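Local coordinates for glutaconate CoA-transferase subunit A (Acidaminococcus fermentans, PDB 1POI), which catalyses transfer of coenzyme A from acetyl-CoA to glutaconate and (R)-2-hydroxyglutarate in the hydroxyglutarate pathway of glutamate degradation, at residues Phe118-Met124 with Val164-Val169; Leu129-Gly134 with Asp148-Tyr153; Gly251-Asp256 with Arg298-Val304. All blocks are in the same frame, centred on the assembly; numbering follows the deposited sequence.

Interaction 1: Phe118-Met124 with Val164-Val169; sequences FLPVTLM and VVAVPV
Leu-119 and Val-167 face each other as a hydrogen-bonded pair where strand 118-121 runs antiparallel to strand 162-168 at the border of a small three-stranded sheet. The backbone bonds come in two reciprocal sets. Leu-119 N reaches Val-167 O at 2.9 Å, while the return bond from Val-167 N to Leu-119 O is more bent (142° at the hydrogen). Val-121 and Val-165 form the second, straighter set, Val-121 N to Val-165 O at 2.8 Å and 169°. Between the sets lies the non-hydrogen-bonded pair Pro-120 and Ala-166, where the proline's missing N-H costs no bond to this neighbour; Pro-120 CA and Ala-166 CA each make a C-H...O contact, to Val-165 O and Leu-119 O.

Apolar contacts divide over the two faces. On the face of Phe-118, Pro-120 and Ala-166, Phe-118 CD2 and CE2 meet the Ala-166 methyl obliquely, CD2 at 3.6 Å from Ala-166 CB. Pro-120 CB touches Val-164 CG2 at 3.7 Å. On the other face, Leu-119, Val-121, Val-165 and Val-167 stand together, and Met-124 CE comes within 4.2 Å of Val-165 CG1 from the turn beyond the strand. With Val-169 CG1 anti to the backbone N (chi1 165°), the other methyl, CG2, lies beside that N and touches Phe-118 CA at 3.5 Å.

Helix 102-114 covers the valine-rich face through Met-107 and Met-108; Pro-120 of a second copy of the subunit packs on Pro-120. Four backbone bonds are thus buried between two apolar faces, one turned to the chain's own helix and the other to a subunit interface.

Interaction 2: Leu129-Gly134 with Asp148-Tyr153; sequences LTDEWG and DDKFKY
The indole of Trp-133 lies alongside the extended Lys-150 chain, the two running in opposite directions. In this CH-pi contact Lys-150 CB sits over the six-membered ring, 3.7 Å from its centroid and 11° off the normal. The rim of the indole meets Asp-148 O and Asp-149 OD1, both at the ring edge, near its plane; Trp-133 CH2 is 3.5 Å from Asp-149 OD1, with the carboxylate plane steeply turned against the ring. Phe-151 approaches the five-membered ring obliquely, the planes at 53°, and its CE1 is 3.5 Å from Trp-133 NE1. A second CH-pi contact brings Thr-130 CG2 over a face of the Phe-151 ring, offset toward the rim.

Polar contacts gather at two ends. Lys-150 CG is anti to the backbone N (chi1 178°), and the straight chain beyond it carries NZ to the end of helix 128-131. There NZ donates to Glu-132 O at 3.0 Å, in the carbonyl plane, and weakly to Leu-129 O. The same ammonium forms a salt bridge with Glu-98, hydrogen-bonds Asp-99 O and makes a cation-pi contact with Tyr-100. At the other end Thr-130 OG1 lies 2.9 Å from Tyr-153 OH, within hydrogen-bonding range, though Ser-127 O and Asp-131 OD1 are rival acceptors for the threonine proton.

Helix 128-131 and the entry to strand 152-156 are thereby joined by the buried lysine and by Thr-130 with the Phe-151 and Tyr-153 side chains. The aliphatic part of the lysine packs along one indole face, while its amino end is met by a carboxylate and backbone carbonyls; Glu-98 and the Leu-129 and Glu-132 carbonyls at the helix end would probably favour its protonated form.

Interaction 3: Gly251-Asp256 with Arg298-Val304; sequences GLYDYD and RLINLKV
A salt-bridged helix N-cap and a single backbone bridge, Tyr-253 with Lys-303, tie the loop before helix 257-266 to the end of helix 296-300. Asp-256, the N-cap residue, caps Phe-259 N through OD1 and is gripped side-on by Arg-298. Arg-298 NH2 lies 2.8 Å from Asp-256 OD1, in the guanidinium plane, and Arg-298 NE meets Asp-256 OD2 at 3.1 Å on its syn lone pair; the two flat groups are 44° apart. An Arg-298 chain extended from CG to NE carries both nitrogens to the carboxylate, whose OD2 also binds His-245. A leucine in place of Arg-298 lacks both donor nitrogens, so the Asp-256 carboxylate would probably be left without its charged mate and less firmly held.

Farther along, the type I beta turn from Ile-300 to Lys-303 presents Leu-302 O to Asp-254 N at 2.7 Å, while Val-304 N bonds weakly to Leu-252 O. Asp-254 OD2 reaches a basic side chain of another protein's chain. Leu-302 packs against the loop, its CD2 3.3 Å from Tyr-255 O and its CD1 3.5 Å from Asp-256 OD2.

In the fold
Interactions 1 and 2 adjoin, their centres 10 Å apart, and share the three-stranded antiparallel sheet in which strand 162-168 lies between 118-121 and 152-156. Ala-166 N probably hydrogen-bonds Lys-152 O at 2.8 Å, and Val-165 CG2 packs on Tyr-153 CE1. Along the chain, 129-134 and 148-153 both fall between the two strands of interaction 1, and both contacts touch a second copy of the subunit. Interaction 3 lies across the chain's centre, about 40 and 42 Å from the centres of interactions 1 and 2. All three contacts also reach a chain of another protein in the assembly, so both sides of the subunit, that of interactions 1 and 2 and that of interaction 3, border a partner chain.

Interaction 1: Phe118-Met124 with Val164-Val169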
# COMPACT_ATOMS: atom_id res chain seq x y z
N PHE A 118 -14.66 -36.20 -14.54
CA PHE A 118 -15.98 -35.98 -13.98
C PHE A 118 -15.81 -35.65 -12.50
O PHE A 118 -14.69 -35.65 -11.97
CB PHE A 118 -16.84 -37.22 -14.18
CG PHE A 118 -16.36 -38.43 -13.44
CD1 PHE A 118 -15.31 -39.20 -13.94
CD2 PHE A 118 -17.01 -38.85 -12.28
CE1 PHE A 118 -14.92 -40.37 -13.29
CE2 PHE A 118 -16.64 -40.02 -11.62
CZ PHE A 118 -15.59 -40.78 -12.12
N LEU A 119 -16.92 -35.41 -11.81
CA LEU A 119 -16.85 -35.06 -10.41
C LEU A 119 -17.53 -36.01 -9.44
O LEU A 119 -18.76 -36.13 -9.44
CB LEU A 119 -17.42 -33.64 -10.25
CG LEU A 119 -17.65 -33.06 -8.85
CD1 LEU A 119 -16.32 -32.69 -8.19
CD2 LEU A 119 -18.55 -31.86 -9.01
N PRO A 120 -16.75 -36.72 -8.60
CA PRO A 120 -17.38 -37.64 -7.64
C PRO A 120 -17.55 -36.89 -6.29
O PRO A 120 -16.61 -36.29 -5.77
CB PRO A 120 -16.38 -38.79 -7.54
CG PRO A 120 -15.01 -38.08 -7.64
CD PRO A 120 -15.27 -36.87 -8.60
N VAL A 121 -18.77 -36.87 -5.77
CA VAL A 121 -19.01 -36.20 -4.51
C VAL A 121 -19.86 -37.06 -3.63
O VAL A 121 -20.66 -37.85 -4.10
CB VAL A 121 -19.76 -34.83 -4.68
CG1 VAL A 121 -18.91 -33.83 -5.43
CG2 VAL A 121 -21.10 -35.01 -5.37
N THR A 122 -19.68 -36.91 -2.33
CA THR A 122 -20.50 -37.66 -1.39
C THR A 122 -21.66 -36.72 -0.93
O THR A 122 -22.07 -36.74 0.24
CB THR A 122 -19.64 -38.11 -0.21
OG1 THR A 122 -18.42 -37.36 -0.20
CG2 THR A 122 -19.34 -39.58 -0.31
N LEU A 123 -22.22 -35.96 -1.87
CA LEU A 123 -23.29 -35.00 -1.57
C LEU A 123 -24.50 -35.24 -2.44
O LEU A 123 -24.39 -35.81 -3.51
CB LEU A 123 -22.78 -33.56 -1.82
CG LEU A 123 -21.64 -32.99 -0.96
CD1 LEU A 123 -21.11 -31.72 -1.56
CD2 LEU A 123 -22.13 -32.75 0.46
N MET A 124 -25.64 -34.73 -1.99
CA MET A 124 -26.93 -34.83 -2.69
C MET A 124 -27.67 -36.15 -2.53
O MET A 124 -28.86 -36.21 -2.85
CB MET A 124 -26.78 -34.49 -4.18
CG MET A 124 -26.30 -33.09 -4.45
SD MET A 124 -26.22 -32.65 -6.21
CE MET A 124 -26.58 -34.20 -6.93
N VAL A 164 -20.69 -43.28 -4.41
CA VAL A 164 -20.65 -41.83 -4.45
C VAL A 164 -21.51 -41.37 -5.66
O VAL A 164 -21.92 -42.19 -6.48
CB VAL A 164 -19.17 -41.28 -4.57
CG1 VAL A 164 -18.21 -42.17 -3.79
CG2 VAL A 164 -18.72 -41.15 -6.03
N VAL A 165 -21.77 -40.08 -5.75
CA VAL A 165 -22.56 -39.52 -6.83
C VAL A 165 -21.57 -38.92 -7.81
O VAL A 165 -20.72 -38.12 -7.41
CB VAL A 165 -23.50 -38.41 -6.29
CG1 VAL A 165 -24.21 -37.68 -7.43
CG2 VAL A 165 -24.52 -39.02 -5.34
N ALA A 166 -21.62 -39.39 -9.06
CA ALA A 166 -20.71 -38.86 -10.07
C ALA A 166 -21.50 -37.83 -10.84
O ALA A 166 -22.68 -38.06 -11.16
CB ALA A 166 -20.23 -39.97 -10.98
N VAL A 167 -20.87 -36.71 -11.14
CA VAL A 167 -21.53 -35.60 -11.82
C VAL A 167 -20.74 -35.16 -13.05
O VAL A 167 -19.52 -35.03 -13.01
CB VAL A 167 -21.70 -34.42 -10.81
CG1 VAL A 167 -21.94 -33.14 -11.52
CG2 VAL A 167 -22.86 -34.68 -9.90
N PRO A 168 -21.43 -34.91 -14.17
CA PRO A 168 -20.74 -34.49 -15.39
C PRO A 168 -20.11 -33.12 -15.24
O PRO A 168 -20.76 -32.19 -14.76
CB PRO A 168 -21.87 -34.41 -16.42
CG PRO A 168 -22.93 -35.32 -15.86
CD PRO A 168 -22.88 -34.99 -14.41
N VAL A 169 -18.86 -32.98 -15.67
CA VAL A 169 -18.15 -31.70 -15.64
C VAL A 169 -18.68 -30.89 -16.83
O VAL A 169 -18.68 -31.37 -17.97
CB VAL A 169 -16.63 -31.94 -15.76
CG1 VAL A 169 -15.92 -30.68 -16.09
CG2 VAL A 169 -16.11 -32.47 -14.46

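Interaction 2: Leu129-Gly134 with Asp148-Tyr153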
# COMPACT_ATOMS: atom_id res chain seq x y z
N LEU A 129 -32.71 -34.34 -4.25
CA LEU A 129 -31.80 -33.86 -5.29
C LEU A 129 -31.24 -35.02 -6.14
O LEU A 129 -30.56 -34.78 -7.13
CB LEU A 129 -30.67 -33.03 -4.68
CG LEU A 129 -31.15 -31.67 -4.22
CD1 LEU A 129 -30.39 -31.21 -2.99
CD2 LEU A 129 -30.99 -30.68 -5.36
N THR A 130 -31.46 -36.25 -5.69
CA THR A 130 -31.05 -37.43 -6.44
C THR A 130 -32.32 -38.21 -6.79
O THR A 130 -32.37 -38.93 -7.80
CB THR A 130 -30.08 -38.36 -5.68
OG1 THR A 130 -30.65 -38.79 -4.43
CG2 THR A 130 -28.72 -37.71 -5.51
N ASP A 131 -33.33 -38.08 -5.96
CA ASP A 131 -34.58 -38.77 -6.21
C ASP A 131 -35.44 -38.10 -7.28
O ASP A 131 -36.46 -38.66 -7.66
CB ASP A 131 -35.41 -38.88 -4.93
CG ASP A 131 -34.77 -39.78 -3.90
OD1 ASP A 131 -33.52 -39.84 -3.84
OD2 ASP A 131 -35.53 -40.43 -3.15
N GLU A 132 -35.06 -36.90 -7.74
CA GLU A 132 -35.85 -36.19 -8.76
C GLU A 132 -34.99 -35.49 -9.81
O GLU A 132 -34.10 -34.71 -9.47
CB GLU A 132 -36.73 -35.10 -8.12
CG GLU A 132 -37.80 -35.55 -7.14
CD GLU A 132 -38.94 -36.36 -7.77
OE1 GLU A 132 -39.56 -35.91 -8.77
OE2 GLU A 132 -39.25 -37.45 -7.24
N TRP A 133 -35.27 -35.75 -11.09
CA TRP A 133 -34.55 -35.07 -12.18
C TRP A 133 -35.44 -33.95 -12.68
O TRP A 133 -36.64 -34.14 -12.89
CB TRP A 133 -34.26 -36.00 -13.35
CG TRP A 133 -33.22 -37.03 -13.09
CD1 TRP A 133 -32.99 -37.68 -11.92
CD2 TRP A 133 -32.32 -37.58 -14.05
NE1 TRP A 133 -31.99 -38.62 -12.09
CE2 TRP A 133 -31.57 -38.58 -13.40
CE3 TRP A 133 -32.08 -37.34 -15.41
CZ2 TRP A 133 -30.60 -39.33 -14.06
CZ3 TRP A 133 -31.12 -38.09 -16.06
CH2 TRP A 133 -30.39 -39.07 -15.39
N GLY A 134 -34.86 -32.78 -12.86
CA GLY A 134 -35.62 -31.65 -13.35
C GLY A 134 -35.82 -31.85 -14.83
O GLY A 134 -36.93 -31.73 -15.34
N ASP A 148 -26.76 -36.14 -20.82
CA ASP A 148 -27.85 -37.09 -20.96
C ASP A 148 -28.22 -37.58 -19.60
O ASP A 148 -29.32 -38.05 -19.40
CB ASP A 148 -27.47 -38.28 -21.85
CG ASP A 148 -27.42 -37.93 -23.33
OD1 ASP A 148 -27.71 -36.77 -23.74
OD2 ASP A 148 -27.07 -38.83 -24.10
N ASP A 149 -27.28 -37.49 -18.66
CA ASP A 149 -27.53 -37.92 -17.28
C ASP A 149 -27.24 -36.82 -16.27
O ASP A 149 -26.21 -36.14 -16.35
CB ASP A 149 -26.67 -39.12 -16.92
CG ASP A 149 -27.12 -40.36 -17.62
OD1 ASP A 149 -28.09 -41.01 -17.16
OD2 ASP A 149 -26.50 -40.69 -18.65
N LYS A 150 -28.19 -36.60 -15.36
CA LYS A 150 -28.02 -35.62 -14.31
C LYS A 150 -26.83 -36.10 -13.43
O LYS A 150 -25.88 -35.35 -13.19
CB LYS A 150 -29.30 -35.52 -13.47
CG LYS A 150 -29.20 -34.54 -12.32
CD LYS A 150 -30.46 -34.50 -11.50
CE LYS A 150 -30.32 -33.45 -10.42
NZ LYS A 150 -31.60 -33.03 -9.85
N PHE A 151 -26.86 -37.36 -13.03
CA PHE A 151 -25.79 -37.93 -12.22
C PHE A 151 -25.79 -39.45 -12.40
O PHE A 151 -26.66 -40.01 -13.09
CB PHE A 151 -26.01 -37.59 -10.72
CG PHE A 151 -27.09 -38.39 -10.06
CD1 PHE A 151 -28.42 -38.03 -10.19
CD2 PHE A 151 -26.78 -39.54 -9.35
CE1 PHE A 151 -29.44 -38.82 -9.63
CE2 PHE A 151 -27.78 -40.33 -8.79
CZ PHE A 151 -29.11 -39.98 -8.93
N LYS A 152 -24.85 -40.13 -11.76
CA LYS A 152 -24.75 -41.58 -11.83
C LYS A 152 -24.13 -42.07 -10.52
O LYS A 152 -23.12 -41.53 -10.08
CB LYS A 152 -23.85 -41.98 -13.00
CG LYS A 152 -24.55 -42.75 -14.09
CD LYS A 152 -23.87 -42.54 -15.44
CE LYS A 152 -24.25 -43.62 -16.45
NZ LYS A 152 -25.74 -43.75 -16.64
N TYR A 153 -24.80 -43.00 -9.85
CA TYR A 153 -24.26 -43.55 -8.60
C TYR A 153 -23.18 -44.54 -8.96
O TYR A 153 -23.40 -45.45 -9.76
CB TYR A 153 -25.34 -44.29 -7.81
CG TYR A 153 -26.26 -43.41 -7.02
CD1 TYR A 153 -25.76 -42.43 -6.16
CD2 TYR A 153 -27.64 -43.58 -7.09
CE1 TYR A 153 -26.61 -41.64 -5.41
CE2 TYR A 153 -28.50 -42.79 -6.34
CZ TYR A 153 -27.97 -41.82 -5.50
OH TYR A 153 -28.82 -41.04 -4.75

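Interaction 3: Gly251-Asp256 with Arg298-Val304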
# COMPACT_ATOMS: atom_id res chain seq x y z
N GLY A 251 -14.59 -2.53 -2.75
CA GLY A 251 -13.63 -1.44 -2.78
C GLY A 251 -13.99 -0.31 -3.70
O GLY A 251 -13.27 0.69 -3.77
N LEU A 252 -15.10 -0.46 -4.42
CA LEU A 252 -15.51 0.59 -5.32
C LEU A 252 -16.89 1.17 -5.01
O LEU A 252 -17.02 2.38 -4.84
CB LEU A 252 -15.43 0.13 -6.77
CG LEU A 252 -14.00 0.03 -7.29
CD1 LEU A 252 -14.00 -0.50 -8.70
CD2 LEU A 252 -13.32 1.37 -7.26
N TYR A 253 -17.90 0.32 -4.90
CA TYR A 253 -19.23 0.83 -4.64
C TYR A 253 -20.13 -0.22 -4.06
O TYR A 253 -19.87 -1.40 -4.21
CB TYR A 253 -19.86 1.45 -5.90
CG TYR A 253 -19.78 0.60 -7.16
CD1 TYR A 253 -20.72 -0.40 -7.41
CD2 TYR A 253 -18.75 0.77 -8.07
CE1 TYR A 253 -20.64 -1.18 -8.54
CE2 TYR A 253 -18.66 -0.01 -9.20
CZ TYR A 253 -19.61 -0.98 -9.43
OH TYR A 253 -19.53 -1.75 -10.57
N ASP A 254 -21.21 0.23 -3.44
CA ASP A 254 -22.18 -0.60 -2.76
C ASP A 254 -23.42 -0.87 -3.65
O ASP A 254 -23.61 -0.22 -4.69
CB ASP A 254 -22.56 0.17 -1.50
CG ASP A 254 -23.02 -0.72 -0.39
OD1 ASP A 254 -23.42 -1.87 -0.67
OD2 ASP A 254 -22.97 -0.27 0.78
N TYR A 255 -24.27 -1.83 -3.26
CA TYR A 255 -25.44 -2.09 -4.08
C TYR A 255 -26.38 -0.91 -4.08
O TYR A 255 -26.42 -0.14 -3.13
CB TYR A 255 -26.19 -3.38 -3.71
CG TYR A 255 -26.29 -3.78 -2.26
CD1 TYR A 255 -26.54 -2.86 -1.25
CD2 TYR A 255 -26.10 -5.11 -1.88
CE1 TYR A 255 -26.59 -3.25 0.10
CE2 TYR A 255 -26.15 -5.51 -0.55
CZ TYR A 255 -26.39 -4.58 0.44
OH TYR A 255 -26.41 -5.01 1.75
N ASP A 256 -27.12 -0.76 -5.16
CA ASP A 256 -28.07 0.32 -5.32
C ASP A 256 -29.42 -0.22 -4.89
O ASP A 256 -30.19 -0.67 -5.72
CB ASP A 256 -28.11 0.72 -6.79
CG ASP A 256 -28.86 1.99 -7.01
OD1 ASP A 256 -29.98 2.10 -6.47
OD2 ASP A 256 -28.36 2.88 -7.73
N ARG A 298 -25.89 10.20 -8.10
CA ARG A 298 -26.46 8.91 -7.74
C ARG A 298 -25.41 7.84 -7.65
O ARG A 298 -25.49 6.97 -6.80
CB ARG A 298 -27.52 8.47 -8.75
CG ARG A 298 -27.99 7.05 -8.51
CD ARG A 298 -29.33 6.71 -9.14
NE ARG A 298 -29.84 5.49 -8.52
CZ ARG A 298 -31.07 5.02 -8.67
NH1 ARG A 298 -31.94 5.67 -9.44
NH2 ARG A 298 -31.44 3.89 -8.06
N LEU A 299 -24.46 7.88 -8.58
CA LEU A 299 -23.37 6.90 -8.62
C LEU A 299 -22.38 7.15 -7.51
O LEU A 299 -21.94 6.22 -6.82
CB LEU A 299 -22.69 6.93 -9.99
CG LEU A 299 -23.63 6.54 -11.15
CD1 LEU A 299 -22.88 6.68 -12.44
CD2 LEU A 299 -24.20 5.13 -10.95
N ILE A 300 -22.06 8.43 -7.33
CA ILE A 300 -21.13 8.91 -6.30
C ILE A 300 -21.57 8.48 -4.90
O ILE A 300 -20.75 8.07 -4.08
CB ILE A 300 -21.04 10.44 -6.32
CG1 ILE A 300 -20.33 10.90 -7.59
CG2 ILE A 300 -20.33 10.94 -5.07
CD1 ILE A 300 -20.05 12.39 -7.66
N ASN A 301 -22.87 8.53 -4.63
CA ASN A 301 -23.36 8.16 -3.31
C ASN A 301 -23.42 6.67 -3.05
O ASN A 301 -24.04 6.23 -2.09
CB ASN A 301 -24.73 8.80 -3.04
CG ASN A 301 -24.72 10.29 -3.29
OD1 ASN A 301 -25.77 10.91 -3.45
ND2 ASN A 301 -23.53 10.89 -3.34
N LEU A 302 -22.81 5.90 -3.93
CA LEU A 302 -22.80 4.45 -3.78
C LEU A 302 -21.39 4.02 -3.40
O LEU A 302 -21.17 2.87 -3.02
CB LEU A 302 -23.23 3.77 -5.08
CG LEU A 302 -24.73 3.63 -5.38
CD1 LEU A 302 -24.95 3.06 -6.77
CD2 LEU A 302 -25.38 2.71 -4.37
N LYS A 303 -20.45 4.95 -3.46
CA LYS A 303 -19.08 4.65 -3.15
C LYS A 303 -18.80 4.09 -1.77
O LYS A 303 -19.48 4.38 -0.78
CB LYS A 303 -18.18 5.85 -3.45
CG LYS A 303 -18.13 6.14 -4.96
CD LYS A 303 -17.22 7.31 -5.31
CE LYS A 303 -17.40 7.66 -6.78
NZ LYS A 303 -16.76 8.96 -7.16
N VAL A 304 -17.81 3.20 -1.73
CA VAL A 304 -17.38 2.54 -0.51
C VAL A 304 -16.58 3.51 0.38
O VAL A 304 -15.86 4.39 -0.13
CB VAL A 304 -16.54 1.27 -0.92
CG1 VAL A 304 -15.24 1.15 -0.13
CG2 VAL A 304 -17.39 0.04 -0.79